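Arylamine n-acetyltransferase (Mycobacterium smegmatis, PDB 1W5R) catalyses, in its natural form, acetyl transfer from acetyl-coenzyme A to arylamines, probably through a covalent acetyl-enzyme intermediate. Local coordinates at residues 50-55 with 73-78. The protein carries 1 engineered substitution. Numbering follows the deposited sequence.
Sequences IPVADL and QYEHNG. Engineered in segment 73-78: Gln-73 (natural residue Cys).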
loop_
_atom_site.group_PDB
_atom_site.type_symbol
_atom_site.label_atom_id
_atom_site.label_comp_id
_atom_site.label_asym_id
_atom_site.label_seq_id
_atom_site.Cartn_x
_atom_site.Cartn_y
_atom_site.Cartn_z
ATOM N N ILE A 50 -8.040 -10.189 28.397
ATOM C CA ILE A 50 -8.594 -9.195 29.315
ATOM C C ILE A 50 -10.014 -8.858 28.832
ATOM O O ILE A 50 -10.183 -8.247 27.771
ATOM C CB ILE A 50 -7.733 -7.909 29.346
ATOM C CG1 ILE A 50 -6.276 -8.229 29.726
ATOM C CG2 ILE A 50 -8.326 -6.891 30.300
ATOM C CD1 ILE A 50 -5.278 -7.138 29.364
ATOM N N PRO A 51 -11.048 -9.273 29.586
ATOM C CA PRO A 51 -12.413 -8.952 29.193
ATOM C C PRO A 51 -12.691 -7.453 29.144
ATOM O O PRO A 51 -12.023 -6.667 29.825
ATOM C CB PRO A 51 -13.255 -9.601 30.308
ATOM C CG PRO A 51 -12.390 -10.704 30.823
ATOM C CD PRO A 51 -11.028 -10.088 30.820
ATOM N N VAL A 52 -13.684 -7.083 28.336
ATOM C CA VAL A 52 -14.248 -5.736 28.347
ATOM C C VAL A 52 -15.617 -5.893 28.981
ATOM O O VAL A 52 -16.600 -6.219 28.307
ATOM C CB VAL A 52 -14.370 -5.129 26.943
ATOM C CG1 VAL A 52 -14.917 -3.712 27.029
ATOM C CG2 VAL A 52 -13.009 -5.105 26.268
ATOM N N ALA A 53 -15.642 -5.722 30.303
ATOM C CA ALA A 53 -16.782 -6.080 31.140
ATOM C C ALA A 53 -17.537 -4.860 31.673
ATOM O O ALA A 53 -18.741 -4.923 31.919
ATOM C CB ALA A 53 -16.302 -6.941 32.311
ATOM N N ASP A 54 -16.819 -3.758 31.841
ATOM C CA ASP A 54 -17.321 -2.580 32.553
ATOM C C ASP A 54 -17.479 -1.430 31.560
ATOM O O ASP A 54 -16.490 -0.924 31.035
ATOM C CB ASP A 54 -16.317 -2.222 33.660
ATOM C CG ASP A 54 -16.730 -1.025 34.501
ATOM O OD1 ASP A 54 -17.692 -0.303 34.159
ATOM O OD2 ASP A 54 -16.063 -0.813 35.542
ATOM N N LEU A 55 -18.729 -1.043 31.299
ATOM C CA LEU A 55 -19.009 0.019 30.337
ATOM C C LEU A 55 -19.451 1.329 31.009
ATOM O O LEU A 55 -20.111 2.173 30.390
ATOM C CB LEU A 55 -20.024 -0.457 29.293
ATOM C CG LEU A 55 -19.578 -1.698 28.498
ATOM C CD1 LEU A 55 -20.702 -2.131 27.554
ATOM C CD2 LEU A 55 -18.270 -1.496 27.717
ATOM N N GLN A 73 -16.324 -1.722 19.790
ATOM C CA GLN A 73 -17.602 -1.044 19.578
ATOM C C GLN A 73 -18.259 -0.523 20.860
ATOM O O GLN A 73 -18.744 0.621 20.908
ATOM C CB GLN A 73 -18.578 -1.948 18.801
ATOM C CG GLN A 73 -18.793 -3.354 19.319
ATOM C CD GLN A 73 -17.787 -4.379 18.773
ATOM O OE1 GLN A 73 -16.679 -4.028 18.376
ATOM N NE2 GLN A 73 -18.188 -5.647 18.753
ATOM N N TYR A 74 -18.290 -1.357 21.897
ATOM C CA TYR A 74 -18.949 -0.954 23.153
ATOM C C TYR A 74 -18.223 0.169 23.883
ATOM O O TYR A 74 -18.836 0.999 24.594
ATOM C CB TYR A 74 -19.080 -2.137 24.088
ATOM C CG TYR A 74 -19.957 -3.250 23.590
ATOM C CD1 TYR A 74 -19.407 -4.392 23.005
ATOM C CD2 TYR A 74 -21.350 -3.166 23.695
ATOM C CE1 TYR A 74 -20.222 -5.434 22.542
ATOM C CE2 TYR A 74 -22.176 -4.201 23.242
ATOM C CZ TYR A 74 -21.607 -5.327 22.660
ATOM O OH TYR A 74 -22.388 -6.375 22.230
ATOM N N GLU A 75 -16.909 0.185 23.717
ATOM C CA GLU A 75 -16.083 1.191 24.372
ATOM C C GLU A 75 -16.212 2.525 23.658
ATOM O O GLU A 75 -16.380 3.573 24.290
ATOM C CB GLU A 75 -14.625 0.721 24.440
ATOM C CG GLU A 75 -14.458 -0.487 25.345
ATOM C CD GLU A 75 -13.123 -1.170 25.181
ATOM O OE1 GLU A 75 -12.355 -1.206 26.174
ATOM O OE2 GLU A 75 -12.854 -1.701 24.074
ATOM N N HIS A 76 -16.143 2.488 22.327
ATOM C CA HIS A 76 -16.271 3.703 21.519
ATOM C C HIS A 76 -17.598 4.395 21.672
ATOM O O HIS A 76 -17.662 5.574 22.026
ATOM C CB HIS A 76 -16.060 3.366 20.052
ATOM C CG HIS A 76 -14.625 3.397 19.649
ATOM N ND1 HIS A 76 -13.942 4.577 19.436
ATOM C CD2 HIS A 76 -13.725 2.399 19.469
ATOM C CE1 HIS A 76 -12.690 4.304 19.118
ATOM N NE2 HIS A 76 -12.529 2.988 19.139
ATOM N N ASN A 77 -18.659 3.665 21.394
ATOM C CA ASN A 77 -19.984 4.268 21.446
ATOM C C ASN A 77 -20.446 4.491 22.864
ATOM O O ASN A 77 -21.219 5.419 23.119
ATOM C CB ASN A 77 -20.967 3.469 20.598
ATOM C CG ASN A 77 -20.705 3.674 19.107
ATOM O OD1 ASN A 77 -20.338 4.773 18.693
ATOM N ND2 ASN A 77 -20.858 2.618 18.316
ATOM N N GLY A 78 -19.953 3.682 23.788
ATOM C CA GLY A 78 -20.248 3.942 25.193
ATOM C C GLY A 78 -19.673 5.289 25.577
ATOM O O GLY A 78 -20.391 6.157 26.091
#
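Val-52 and Leu-55 of the loop 50-55 meet Glu-75 and Tyr-74, respectively, in the first turn of helix 73-87. No hydrogen bond joins the segments, and the 199 Å² they bury comes mostly from side-chain packing.

The apolar part is Leu-55 against the root of Tyr-74. Both methyls of the leucine fork bear on Tyr-74 CB from the same side, with Leu-55 CD2 at 3.8 Å from Tyr-74 CB and Leu-55 CD1 equally near. CD1 also approaches the ring obliquely, 4.0 Å from Tyr-74 CD2. The ring then runs on past the leucine, and Tyr-74 also touches Ser-196. Leu-55 itself packs on Leu-192, so helix 189-201 backs both residues.

Val-52 meets a polar group instead. With CG1 set opposite its backbone N (chi1 -178°), both methyls lie over one face of the Glu-75 carboxylate. Val-52 CG1 sits 3.6 Å from Glu-75 CD, nearly straight above it, and 3.7 Å from Glu-75 CG; Val-52 CG2 is 4.0 Å from Glu-75 OE1. The glutamate reaches the valine because its chain is extended beyond CG (chi2 166°).

Polar demands are met from outside the two segments. Glu-75 OE1 forms a salt bridge with Lys-63, and OE2 accepts the backbone N-H of Tyr-72. On the loop, Ser-200 and Ser-196 bind Val-52 N and O, while Glu-193 and Tyr-82 bind Leu-55 N and O.

The turn begins at the engineered Gln-73, which replaces the cysteine expected to be the nucleophile of the family's catalytic triad and touches His-113; its next two residues, Tyr-74 and Glu-75, pack against the loop. Val-52 lays its two methyls on the carboxylate of the buried Glu-75, whose charge is probably stabilised by Lys-63 and the Tyr-72 amide, while Leu-55 packs on Tyr-74.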